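Local coordinates for protein putative O-Methyltransferase (Corynebacterium glutamicum, PDB 3DR5) that probably transfers a methyl group from S-adenosyl-L-methionine to an oxygen atom of a substrate that is not known, at residues A[19-24]-A[70-75]; A[42-47]-A[199-204]; A[85-90]-A[119-124]; A[131-136]-A[151-156]; A[143-148]-A[159-164]. All coordinates share one frame; numbering follows the deposited sequence.

Contact 1: residues A[19-24]-A[70-75]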
# COMPACT_ATOMS: atom_id res chain seq x y z
N ASP A 19 -1.79 -2.28 20.45
CA ASP A 19 -2.69 -3.42 20.49
C ASP A 19 -1.95 -4.48 21.32
O ASP A 19 -0.79 -4.81 21.05
CB ASP A 19 -2.99 -3.98 19.09
CG ASP A 19 -3.83 -5.25 19.15
OD1 ASP A 19 -3.70 -6.00 20.14
OD2 ASP A 19 -4.60 -5.51 18.20
N ALA A 20 -2.63 -5.03 22.33
CA ALA A 20 -2.02 -6.02 23.22
C ALA A 20 -1.61 -7.29 22.50
O ALA A 20 -0.47 -7.75 22.64
CB ALA A 20 -2.99 -6.36 24.36
N ALA A 21 -2.52 -7.85 21.71
CA ALA A 21 -2.23 -9.06 20.97
C ALA A 21 -1.05 -8.82 20.02
O ALA A 21 -0.19 -9.68 19.86
CB ALA A 21 -3.47 -9.50 20.18
N VAL A 22 -1.00 -7.64 19.40
CA VAL A 22 0.08 -7.31 18.47
C VAL A 22 1.40 -7.10 19.20
O VAL A 22 2.45 -7.56 18.75
CB VAL A 22 -0.25 -6.04 17.65
CG1 VAL A 22 1.01 -5.56 16.90
CG2 VAL A 22 -1.37 -6.32 16.66
N ALA A 23 1.35 -6.40 20.33
CA ALA A 23 2.56 -6.15 21.11
C ALA A 23 3.14 -7.48 21.61
O ALA A 23 4.35 -7.66 21.66
CB ALA A 23 2.25 -5.22 22.28
N ARG A 24 2.26 -8.40 22.00
CA ARG A 24 2.68 -9.70 22.49
C ARG A 24 3.39 -10.46 21.37
O ARG A 24 4.46 -11.05 21.58
CB ARG A 24 1.45 -10.47 23.01
CG ARG A 24 1.71 -11.91 23.41
CD ARG A 24 2.77 -12.03 24.49
NE ARG A 24 2.50 -13.18 25.35
CZ ARG A 24 3.44 -13.94 25.88
NH1 ARG A 24 4.72 -13.68 25.64
NH2 ARG A 24 3.11 -14.97 26.65
N VAL A 70 2.61 -11.06 11.75
CA VAL A 70 2.12 -10.74 10.41
C VAL A 70 0.62 -11.04 10.25
O VAL A 70 -0.12 -10.20 9.75
CB VAL A 70 2.92 -11.54 9.35
CG1 VAL A 70 2.24 -11.43 7.97
CG2 VAL A 70 4.34 -11.02 9.28
N GLY A 71 0.22 -12.23 10.68
CA GLY A 71 -1.16 -12.67 10.58
C GLY A 71 -2.17 -11.79 11.28
O GLY A 71 -3.31 -11.66 10.82
N LEU A 72 -1.77 -11.22 12.40
CA LEU A 72 -2.64 -10.34 13.16
C LEU A 72 -2.94 -9.07 12.37
O LEU A 72 -4.06 -8.54 12.42
CB LEU A 72 -2.02 -10.00 14.53
CG LEU A 72 -2.07 -11.14 15.56
CD1 LEU A 72 -1.27 -10.75 16.81
CD2 LEU A 72 -3.52 -11.43 15.95
N TYR A 73 -1.95 -8.56 11.65
CA TYR A 73 -2.13 -7.35 10.85
C TYR A 73 -3.06 -7.65 9.68
O TYR A 73 -3.92 -6.85 9.34
CB TYR A 73 -0.80 -6.86 10.31
CG TYR A 73 0.04 -6.15 11.33
CD1 TYR A 73 -0.35 -4.90 11.82
CD2 TYR A 73 1.24 -6.70 11.78
CE1 TYR A 73 0.45 -4.21 12.72
CE2 TYR A 73 2.05 -6.02 12.69
CZ TYR A 73 1.65 -4.78 13.15
OH TYR A 73 2.47 -4.09 14.01
N ILE A 74 -2.88 -8.81 9.08
CA ILE A 74 -3.69 -9.24 7.96
C ILE A 74 -5.13 -9.52 8.39
O ILE A 74 -6.07 -9.08 7.73
CB ILE A 74 -3.06 -10.50 7.29
CG1 ILE A 74 -1.77 -10.11 6.58
CG2 ILE A 74 -4.04 -11.15 6.32
CD1 ILE A 74 -1.09 -11.25 5.83
N LEU A 75 -5.30 -10.24 9.50
CA LEU A 75 -6.63 -10.56 10.01
C LEU A 75 -7.45 -9.32 10.35
O LEU A 75 -8.68 -9.33 10.26
CB LEU A 75 -6.52 -11.50 11.23
CG LEU A 75 -6.13 -12.93 10.86
CD1 LEU A 75 -5.73 -13.73 12.11
CD2 LEU A 75 -7.30 -13.60 10.13

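Contact 2: residues A[42-47]-A[199-204]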
# COMPACT_ATOMS: atom_id res chain seq x y z
N GLY A 42 3.36 -3.45 8.88
CA GLY A 42 2.17 -4.18 9.29
C GLY A 42 0.89 -3.41 8.92
O GLY A 42 -0.08 -4.02 8.46
N GLN A 43 0.88 -2.09 9.12
CA GLN A 43 -0.28 -1.26 8.79
C GLN A 43 -0.57 -1.38 7.28
O GLN A 43 -1.73 -1.50 6.88
CB GLN A 43 -0.00 0.21 9.20
CG GLN A 43 -0.02 0.42 10.71
CD GLN A 43 0.38 1.82 11.13
OE1 GLN A 43 0.42 2.74 10.32
NE2 GLN A 43 0.68 1.99 12.42
N LEU A 44 0.48 -1.36 6.46
CA LEU A 44 0.30 -1.53 5.02
C LEU A 44 -0.28 -2.93 4.74
O LEU A 44 -1.06 -3.10 3.80
CB LEU A 44 1.63 -1.37 4.26
CG LEU A 44 1.54 -1.74 2.77
CD1 LEU A 44 0.47 -0.89 2.10
CD2 LEU A 44 2.89 -1.54 2.09
N LEU A 45 0.09 -3.94 5.54
CA LEU A 45 -0.45 -5.29 5.34
C LEU A 45 -1.96 -5.27 5.62
O LEU A 45 -2.75 -5.89 4.92
CB LEU A 45 0.27 -6.32 6.24
CG LEU A 45 1.74 -6.59 5.86
CD1 LEU A 45 2.32 -7.67 6.78
CD2 LEU A 45 1.82 -7.05 4.39
N THR A 46 -2.37 -4.54 6.66
CA THR A 46 -3.78 -4.42 7.00
C THR A 46 -4.53 -3.73 5.85
O THR A 46 -5.64 -4.10 5.51
CB THR A 46 -3.96 -3.58 8.28
OG1 THR A 46 -3.19 -4.17 9.33
CG2 THR A 46 -5.41 -3.53 8.70
N THR A 47 -3.90 -2.71 5.26
CA THR A 47 -4.50 -1.96 4.16
C THR A 47 -4.75 -2.85 2.95
O THR A 47 -5.82 -2.79 2.35
CB THR A 47 -3.59 -0.79 3.72
OG1 THR A 47 -3.40 0.11 4.82
CG2 THR A 47 -4.21 -0.04 2.54
N ALA A 199 5.44 -2.48 -7.19
CA ALA A 199 5.65 -1.32 -6.34
C ALA A 199 6.77 -1.71 -5.39
O ALA A 199 6.71 -2.77 -4.76
CB ALA A 199 4.37 -0.96 -5.56
N ARG A 200 7.81 -0.89 -5.30
CA ARG A 200 8.93 -1.17 -4.42
C ARG A 200 9.01 0.03 -3.47
O ARG A 200 9.25 1.16 -3.88
CB ARG A 200 10.19 -1.40 -5.27
CG ARG A 200 10.13 -2.77 -5.97
CD ARG A 200 11.28 -2.95 -6.95
NE ARG A 200 11.22 -1.97 -8.03
CZ ARG A 200 12.27 -1.59 -8.74
NH1 ARG A 200 13.47 -2.10 -8.48
NH2 ARG A 200 12.12 -0.66 -9.67
N LEU A 201 8.81 -0.27 -2.19
CA LEU A 201 8.71 0.75 -1.17
C LEU A 201 9.77 0.78 -0.08
O LEU A 201 10.38 -0.24 0.22
CB LEU A 201 7.30 0.61 -0.56
CG LEU A 201 6.19 0.38 -1.62
CD1 LEU A 201 4.87 -0.04 -0.93
CD2 LEU A 201 5.99 1.64 -2.46
N PRO A 202 9.98 1.95 0.54
CA PRO A 202 10.96 2.15 1.61
C PRO A 202 10.55 1.62 2.99
O PRO A 202 10.60 2.35 3.97
CB PRO A 202 11.16 3.66 1.62
CG PRO A 202 9.78 4.17 1.33
CD PRO A 202 9.30 3.22 0.21
N LEU A 203 10.13 0.36 3.06
CA LEU A 203 9.72 -0.25 4.32
C LEU A 203 10.64 -1.43 4.61
O LEU A 203 10.98 -2.19 3.71
CB LEU A 203 8.25 -0.71 4.23
CG LEU A 203 7.19 0.39 4.26
CD1 LEU A 203 5.90 -0.16 3.66
CD2 LEU A 203 6.99 0.87 5.71
N GLY A 204 11.02 -1.58 5.88
CA GLY A 204 11.94 -2.65 6.25
C GLY A 204 13.21 -2.46 5.43
O GLY A 204 13.73 -1.34 5.31

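Contact 3: residues A[85-90]-A[119-124]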
# COMPACT_ATOMS: atom_id res chain seq x y z
N THR A 85 -3.88 -18.46 5.85
CA THR A 85 -3.12 -19.70 5.77
C THR A 85 -1.67 -19.37 6.07
O THR A 85 -1.03 -18.61 5.35
CB THR A 85 -3.24 -20.34 4.37
OG1 THR A 85 -4.60 -20.72 4.14
CG2 THR A 85 -2.33 -21.55 4.24
N CYS A 86 -1.15 -19.94 7.16
CA CYS A 86 0.22 -19.72 7.58
C CYS A 86 1.06 -20.92 7.19
O CYS A 86 0.62 -22.06 7.32
CB CYS A 86 0.30 -19.51 9.09
SG CYS A 86 -0.74 -18.17 9.71
N ILE A 87 2.28 -20.67 6.73
CA ILE A 87 3.16 -21.74 6.30
C ILE A 87 4.59 -21.65 6.84
O ILE A 87 5.30 -20.68 6.56
CB ILE A 87 3.28 -21.79 4.76
CG1 ILE A 87 1.90 -21.67 4.12
CG2 ILE A 87 4.00 -23.07 4.33
CD1 ILE A 87 1.91 -21.81 2.61
N ASP A 88 4.98 -22.64 7.64
CA ASP A 88 6.33 -22.73 8.16
C ASP A 88 6.57 -24.19 8.60
O ASP A 88 5.67 -24.84 9.11
CB ASP A 88 6.56 -21.78 9.35
CG ASP A 88 8.04 -21.70 9.75
OD1 ASP A 88 8.82 -21.04 9.03
OD2 ASP A 88 8.42 -22.31 10.76
N PRO A 89 7.79 -24.70 8.38
CA PRO A 89 8.15 -26.08 8.75
C PRO A 89 8.46 -26.36 10.22
O PRO A 89 8.50 -27.52 10.64
CB PRO A 89 9.37 -26.36 7.87
CG PRO A 89 10.04 -25.03 7.77
CD PRO A 89 8.88 -24.04 7.64
N GLU A 90 8.67 -25.30 11.00
CA GLU A 90 9.01 -25.43 12.40
C GLU A 90 7.76 -25.55 13.27
O GLU A 90 6.87 -24.72 13.19
CB GLU A 90 9.88 -24.24 12.80
CG GLU A 90 11.37 -24.57 12.98
CD GLU A 90 11.91 -25.62 12.02
OE1 GLU A 90 12.41 -25.25 10.94
OE2 GLU A 90 11.82 -26.82 12.36
N LEU A 119 7.84 -23.79 -0.42
CA LEU A 119 7.91 -24.24 -1.78
C LEU A 119 7.48 -25.67 -2.06
O LEU A 119 7.27 -26.05 -3.21
CB LEU A 119 9.32 -23.96 -2.33
CG LEU A 119 9.73 -22.47 -2.31
CD1 LEU A 119 11.18 -22.35 -2.77
CD2 LEU A 119 8.81 -21.65 -3.21
N ASP A 120 7.33 -26.44 -1.00
CA ASP A 120 6.89 -27.82 -1.15
C ASP A 120 5.36 -27.90 -1.17
O ASP A 120 4.79 -28.61 -1.98
CB ASP A 120 7.42 -28.68 0.00
CG ASP A 120 8.86 -29.12 -0.20
OD1 ASP A 120 9.61 -29.19 0.80
OD2 ASP A 120 9.23 -29.41 -1.35
N VAL A 121 4.71 -27.15 -0.28
CA VAL A 121 3.26 -27.19 -0.14
C VAL A 121 2.42 -26.27 -1.02
O VAL A 121 1.22 -26.49 -1.18
CB VAL A 121 2.88 -26.97 1.33
CG1 VAL A 121 3.03 -25.50 1.69
CG2 VAL A 121 1.47 -27.46 1.60
N MSE A 122 3.04 -25.24 -1.59
CA MSE A 122 2.32 -24.33 -2.44
C MSE A 122 1.87 -25.08 -3.69
O MSE A 122 0.94 -24.67 -4.39
CB MSE A 122 3.20 -23.13 -2.80
CG MSE A 122 3.05 -22.00 -1.78
SE MSE A 122 4.53 -20.78 -1.84
CE MSE A 122 4.99 -20.78 0.02
N SER A 123 2.53 -26.20 -3.95
CA SER A 123 2.20 -27.07 -5.08
C SER A 123 0.85 -27.74 -4.80
O SER A 123 0.20 -28.25 -5.70
CB SER A 123 3.27 -28.16 -5.22
OG SER A 123 3.14 -28.84 -6.45
N ARG A 124 0.44 -27.72 -3.54
CA ARG A 124 -0.79 -28.37 -3.09
C ARG A 124 -1.99 -27.45 -2.83
O ARG A 124 -3.00 -27.90 -2.29
CB ARG A 124 -0.50 -29.16 -1.82
CG ARG A 124 0.05 -30.57 -2.02
CD ARG A 124 1.42 -30.61 -2.66
NE ARG A 124 2.05 -31.90 -2.43
CZ ARG A 124 2.92 -32.47 -3.26
NH1 ARG A 124 3.28 -31.86 -4.38
NH2 ARG A 124 3.43 -33.66 -2.96

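Contact 4: residues A[131-136]-A[151-156]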
# COMPACT_ATOMS: atom_id res chain seq x y z
N GLN A 131 -6.14 -13.71 -2.53
CA GLN A 131 -6.11 -12.27 -2.76
C GLN A 131 -4.85 -11.59 -2.21
O GLN A 131 -4.55 -10.45 -2.57
CB GLN A 131 -7.33 -11.62 -2.10
CG GLN A 131 -7.21 -11.57 -0.56
CD GLN A 131 -8.52 -11.32 0.15
OE1 GLN A 131 -8.82 -10.19 0.54
NE2 GLN A 131 -9.33 -12.36 0.30
N LEU A 132 -4.13 -12.28 -1.34
CA LEU A 132 -2.94 -11.69 -0.74
C LEU A 132 -1.96 -12.75 -0.24
O LEU A 132 -2.35 -13.70 0.43
CB LEU A 132 -3.35 -10.77 0.43
CG LEU A 132 -2.26 -10.15 1.33
CD1 LEU A 132 -1.47 -9.11 0.54
CD2 LEU A 132 -2.89 -9.51 2.56
N VAL A 133 -0.69 -12.58 -0.59
CA VAL A 133 0.34 -13.49 -0.15
C VAL A 133 1.53 -12.69 0.37
O VAL A 133 2.09 -11.84 -0.34
CB VAL A 133 0.79 -14.44 -1.30
CG1 VAL A 133 1.90 -15.37 -0.81
CG2 VAL A 133 -0.41 -15.25 -1.80
N PHE A 134 1.90 -12.93 1.61
CA PHE A 134 3.04 -12.28 2.23
C PHE A 134 4.13 -13.32 2.36
O PHE A 134 3.91 -14.43 2.87
CB PHE A 134 2.70 -11.75 3.63
CG PHE A 134 3.90 -11.25 4.38
CD1 PHE A 134 4.37 -9.95 4.20
CD2 PHE A 134 4.59 -12.10 5.25
CE1 PHE A 134 5.53 -9.51 4.86
CE2 PHE A 134 5.74 -11.67 5.92
CZ PHE A 134 6.21 -10.37 5.72
N GLY A 135 5.32 -12.97 1.89
CA GLY A 135 6.44 -13.89 1.98
C GLY A 135 7.66 -13.31 2.68
O GLY A 135 8.10 -12.19 2.39
N GLN A 136 8.17 -14.04 3.66
CA GLN A 136 9.38 -13.64 4.36
C GLN A 136 10.33 -14.83 4.14
O GLN A 136 10.32 -15.81 4.89
CB GLN A 136 9.14 -13.44 5.87
CG GLN A 136 10.42 -13.08 6.61
CD GLN A 136 10.68 -11.58 6.67
OE1 GLN A 136 11.67 -11.08 6.14
NE2 GLN A 136 9.78 -10.86 7.32
N PRO A 151 0.62 -18.21 -9.60
CA PRO A 151 -0.56 -18.96 -10.02
C PRO A 151 -1.70 -18.95 -9.00
O PRO A 151 -2.87 -18.99 -9.36
CB PRO A 151 -0.04 -20.39 -10.23
CG PRO A 151 1.43 -20.21 -10.48
CD PRO A 151 1.82 -19.07 -9.57
N LEU A 152 -1.34 -18.88 -7.71
CA LEU A 152 -2.33 -18.90 -6.63
C LEU A 152 -3.06 -17.57 -6.48
O LEU A 152 -4.19 -17.51 -6.00
CB LEU A 152 -1.65 -19.26 -5.31
CG LEU A 152 -0.76 -20.51 -5.28
CD1 LEU A 152 0.04 -20.56 -3.97
CD2 LEU A 152 -1.62 -21.76 -5.43
N LEU A 153 -2.41 -16.49 -6.90
CA LEU A 153 -2.97 -15.15 -6.80
C LEU A 153 -4.09 -14.85 -7.76
O LEU A 153 -4.02 -15.23 -8.92
CB LEU A 153 -1.89 -14.10 -7.02
CG LEU A 153 -1.05 -13.59 -5.86
CD1 LEU A 153 -0.06 -12.55 -6.37
CD2 LEU A 153 -1.97 -12.98 -4.77
N ARG A 154 -5.12 -14.16 -7.28
CA ARG A 154 -6.22 -13.76 -8.15
C ARG A 154 -5.85 -12.36 -8.69
O ARG A 154 -4.99 -11.67 -8.12
CB ARG A 154 -7.53 -13.70 -7.37
CG ARG A 154 -7.99 -15.05 -6.86
CD ARG A 154 -9.11 -14.94 -5.85
NE ARG A 154 -10.37 -14.53 -6.46
CZ ARG A 154 -11.11 -15.31 -7.25
NH1 ARG A 154 -10.71 -16.54 -7.54
NH2 ARG A 154 -12.25 -14.85 -7.74
N ARG A 155 -6.50 -11.94 -9.77
CA ARG A 155 -6.26 -10.62 -10.36
C ARG A 155 -6.76 -9.63 -9.30
O ARG A 155 -7.82 -9.84 -8.69
CB ARG A 155 -7.05 -10.47 -11.67
CG ARG A 155 -6.75 -11.59 -12.66
CD ARG A 155 -7.49 -11.37 -13.95
NE ARG A 155 -6.84 -10.36 -14.78
CZ ARG A 155 -6.00 -10.63 -15.77
NH1 ARG A 155 -5.71 -11.89 -16.08
NH2 ARG A 155 -5.45 -9.64 -16.46
N GLY A 156 -6.00 -8.56 -9.11
CA GLY A 156 -6.32 -7.58 -8.08
C GLY A 156 -5.61 -8.07 -6.80
O GLY A 156 -5.65 -7.41 -5.74

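Contact 5: residues A[143-148]-A[159-164]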
# COMPACT_ATOMS: atom_id res chain seq x y z
N LYS A 143 12.70 -15.79 -6.20
CA LYS A 143 12.25 -16.13 -7.53
C LYS A 143 11.30 -17.32 -7.47
O LYS A 143 10.22 -17.31 -8.07
CB LYS A 143 13.45 -16.49 -8.41
CG LYS A 143 13.41 -15.89 -9.81
CD LYS A 143 13.75 -16.90 -10.89
CE LYS A 143 12.49 -17.44 -11.56
NZ LYS A 143 12.79 -18.38 -12.68
N ALA A 144 11.71 -18.36 -6.74
CA ALA A 144 10.90 -19.57 -6.63
C ALA A 144 9.57 -19.25 -5.95
O ALA A 144 8.54 -19.82 -6.30
CB ALA A 144 11.67 -20.64 -5.84
N LEU A 145 9.60 -18.34 -4.98
CA LEU A 145 8.38 -17.98 -4.28
C LEU A 145 7.42 -17.26 -5.24
O LEU A 145 6.21 -17.48 -5.19
CB LEU A 145 8.70 -17.10 -3.05
CG LEU A 145 7.48 -16.81 -2.16
CD1 LEU A 145 6.90 -18.13 -1.64
CD2 LEU A 145 7.87 -15.89 -1.00
N VAL A 146 7.96 -16.41 -6.12
CA VAL A 146 7.16 -15.67 -7.09
C VAL A 146 6.49 -16.64 -8.07
O VAL A 146 5.30 -16.51 -8.39
CB VAL A 146 8.03 -14.70 -7.91
CG1 VAL A 146 7.18 -13.97 -8.93
CG2 VAL A 146 8.72 -13.71 -6.99
N ASP A 147 7.26 -17.60 -8.55
CA ASP A 147 6.76 -18.60 -9.49
C ASP A 147 5.72 -19.47 -8.81
O ASP A 147 4.75 -19.90 -9.44
CB ASP A 147 7.90 -19.47 -10.01
CG ASP A 147 8.92 -18.68 -10.80
OD1 ASP A 147 8.51 -17.78 -11.55
OD2 ASP A 147 10.13 -18.97 -10.67
N ALA A 148 5.92 -19.74 -7.53
CA ALA A 148 4.99 -20.57 -6.77
C ALA A 148 3.72 -19.80 -6.40
O ALA A 148 2.61 -20.32 -6.51
CB ALA A 148 5.66 -21.09 -5.49
N LEU A 159 1.23 -9.88 -4.06
CA LEU A 159 2.29 -10.68 -3.47
C LEU A 159 3.20 -9.64 -2.80
O LEU A 159 3.68 -8.70 -3.45
CB LEU A 159 3.08 -11.43 -4.55
CG LEU A 159 4.37 -12.14 -4.09
CD1 LEU A 159 4.05 -13.22 -3.06
CD2 LEU A 159 5.04 -12.75 -5.32
N VAL A 160 3.42 -9.78 -1.49
CA VAL A 160 4.26 -8.87 -0.73
C VAL A 160 5.54 -9.57 -0.28
O VAL A 160 5.50 -10.53 0.50
CB VAL A 160 3.50 -8.31 0.49
CG1 VAL A 160 4.37 -7.31 1.23
CG2 VAL A 160 2.21 -7.64 0.04
N LEU A 161 6.69 -9.08 -0.76
CA LEU A 161 7.99 -9.67 -0.44
C LEU A 161 8.83 -8.79 0.47
O LEU A 161 9.39 -7.78 0.05
CB LEU A 161 8.76 -9.97 -1.73
CG LEU A 161 7.98 -10.81 -2.76
CD1 LEU A 161 8.74 -10.86 -4.09
CD2 LEU A 161 7.75 -12.21 -2.21
N ALA A 162 8.93 -9.19 1.74
CA ALA A 162 9.70 -8.44 2.73
C ALA A 162 11.21 -8.46 2.49
O ALA A 162 11.76 -9.45 2.02
CB ALA A 162 9.41 -8.99 4.12
N ASP A 163 11.86 -7.34 2.83
CA ASP A 163 13.31 -7.17 2.72
C ASP A 163 13.93 -7.65 1.41
O ASP A 163 15.10 -8.00 1.37
CB ASP A 163 14.00 -7.89 3.86
CG ASP A 163 13.41 -7.56 5.22
OD1 ASP A 163 13.07 -6.38 5.43
OD2 ASP A 163 13.30 -8.46 6.07
N ALA A 164 13.15 -7.64 0.33
CA ALA A 164 13.61 -8.13 -0.96
C ALA A 164 14.62 -7.27 -1.71
O ALA A 164 15.20 -7.71 -2.71
CB ALA A 164 12.41 -8.37 -1.86

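Contact 1: residues A[19-24]-A[70-75]
Two nearly antiparallel helices meet here: the first turn of helix 20-31 lies against helix 67-77, which follows the first strand of the Rossmann-like sheet, with 155° between the short axes and 9.8 Å separating them. Ala21 and Val22 bring the outer surface, Leu72 and Tyr73 the inner one. Leu72 reaches over with one methyl, its CD1 lying 3.4 Å from Ala21 O and 4.2 Å from Ala21 CB, a van der Waals contact with the carbonyl and methyl of that turn. The two branches of Val22 divide the work. Val22 CG1, anti to the backbone N (chi1 168°), comes within 3.6 Å of Tyr73 OH, and the two side chains cross at about a right angle; Val22 CG2 instead faces Leu72 CB at 4.3 Å. The phenol end of Tyr73 also has polar partners, hydrogen bonding to Glu39 and Arg26, so the oxygen beside the valine methyl is satisfied. Asp19 caps the start of the outer helix, OD1 accepting weak bonds from Ala21 N and Val22 N. Leu72 continues onto Phe101 of helix 91-103 and Tyr106 of a loop, while Val70 and Ile74, farther round helix 67-77, pack on strands 59-63 and 130-135.

Contact 2: residues A[42-47]-A[199-204]
Leu44 meets Leu201 and Leu203 through a single methyl. Leu44 CD2 stands 3.7 Å from Leu203 CD1 and 3.9 Å from Leu201 CD1, touching both leucines by their terminal branches. The orientations differ: Leu44 and Leu201 cross at about a right angle, whereas Leu44 and Leu203 are set aslant. With CG anti to the backbone N (chi1 172°), Leu44 extends from helix 39-51 toward the end of strand 196-201, and Leu44 and Leu203 together bridge the 9.5 Å between Leu44 CA and Leu203 CA. An inverse gamma turn centred on Pro202 follows the strand, and on its two sides Leu201 and Leu203 both direct their CB atoms at the helix. Leu207 of the neighbouring strand 207-212 also packs on Leu44, so the helix lies over the antiparallel edge of the methyltransferase sheet. Polar groups close by serve the dimer: Gln43 OE1 accepts from Arg200 N of the second subunit, and Arg200 N donates in return to Gln43 OE1 of that subunit. No hydrogen bond joins the two segments themselves; three buried leucines hold them by dispersion and exclusion of water, which fixes proximity without the directional demands of a polar pair.

Contact 3: residues A[85-90]-A[119-124]
Apolar packing between Ile87 and the pair Val121 and Met122 fastens the end of the second parallel strand of a Rossmann-like methyltransferase sheet to the short helix that follows strand 111-114. Ile87 uses both of its branches. Its chi1 of -46°, measured to CG1, sets CG1 beside the backbone N and so puts CG2 anti to it. Ile87 CG2 meets Val121 CG1 at 3.7 Å, and Ile87 CD1 reaches the same valine methyl at 4.0 Å, so Val121 CG1 sits against the tips of both branches of Ile87. The two side chains are inclined to one another. Farther along, Ile87 CD1 also meets the CE methyl of Met122, a selenomethionine, at 4.2 Å; its chain bends at chi3 (-128°), bringing that methyl nearer the strand than its CB direction alone suggests. Ile61 and Ile63 of strand 59-63 pack on Ile87, and Leu145 and Ala148 of helix 142-152 on Met122, making a larger apolar layer on one face of the sheet.

No polar bond crosses the contact; the loop after Ile87 has its own. Asp88 forms an Asx turn and also hydrogen bonds to His93 through OD2. An acidic residue at the end of this strand commonly binds the ribose of S-adenosylmethionine in class I methyltransferases, a role Asp88 could share by position. In the turn, Glu90 N gives its hydrogen to Asp88 OD2 at 3.0 Å, coming from 51° out of the carboxylate plane.

Contact 4: residues A[131-136]-A[151-156]
Leu153 CD2 packs against the start of strand 130-135, touching side chain and backbone with one methyl. Leu153 CD2 stands 4.1 Å from Val133 CG2, and at the same distance of 4.1 Å from both Gln131 C and Leu132 N, the two atoms of the peptide bond between those residues. With Val133 CG1 anti to the backbone N (chi1 179°), CG2 is the branch that meets the leucine, and the two side chains lie at a slant to each other. The Leu153 CB does not aim straight at the strand, but its end swings nearer. Leu159 of strand 157-161 touches both, and Ile61 and Ile63 of strand 59-63 pack on Val133.

The arrangement belongs to the right-handed beta-alpha-beta crossover of a Rossmann-like sheet: strand 130-135 leads through helix 142-152 to the parallel neighbour 157-161, and Leu153 lies where the helix gives way to the short strand 153-154.

Toward the other end of 151-156 the contact slackens. The closest pair of CA atoms is that of Gln131 and Arg154, 5.6 Å apart, yet the arginine side chain comes no nearer than 4.6 Å to the strand segment. Arg154 NH1 instead bonds to the carbonyl of Asp128. Arg155 is exposed and makes no contact with the strand, and Gly156, with positive phi (89°), carries the chain round the corner toward strand 157-161.

Contact 5: residues A[143-148]-A[159-164]
Helix 143-148 runs almost antiparallel to strand 159-161, at 169° between the short axes and 10.3 Å apart at closest approach. Leu145 points its CB at the strand, while Val146 flanks it and contributes CG2; Leu159 and Leu161 rise from the strand to meet them. Leu145 and Leu161 lie alongside one another, running opposite ways, and touch through the methyls Leu145 CD2 and Leu161 CD2 at 3.9 Å. Val146 works between the two strand leucines: its CG2 lies 4.1 Å from Leu161 CD1 and 4.2 Å from Leu159 CD2, and it crosses both side chains at about a right angle. Val146 CG1 is anti to the backbone N (chi1 179°), and CG2, anti to the carbonyl carbon, is the branch turned to the leucines. Leu159, with CG anti to its own N (chi1 170°), rises far enough for CD2 to reach Val146 CA at 4.0 Å, so it meets the helix backbone as well as a side chain.

On the outer side of the helix, Lys143 NZ and Asp147 OD2 form a salt bridge at 3.4 Å, one turn apart; Tyr189 of helix 178-190 adds a cation-pi contact to the lysine and a hydrogen bond to the aspartate. Ile190 of that helix packs on Val146 and Leu161. A type II turn from Leu161 to Ala164 leads the chain on. A helix laid antiparallel over the strand it leads into is the helix-on-sheet packing of a Rossmann-like beta-alpha-beta unit, here using strands 130-135 and 157-161.

From the N terminus, contact 1 first closes a loop, bringing helix 67-77 back against helix 20-31. Contact 2 opens before that loop ends, so the two cross; it closes only near the C terminus, enclosing contacts 3, 4 and 5 and joining helix 39-51 to the antiparallel edge. Contact 3, which ties strand 83-87 to helix 118-121, closes before contact 4 opens. Contacts 4 and 5 share helix 142-152 and cross, and their strands are hydrogen-bonded neighbours. From contact 3, Met122 packs on Leu152 of contact 4 and Leu119 on Ala144 of contact 5, while Leu45 from 42-47 meets Phe134 and Val160, linking contact 2 to both strands.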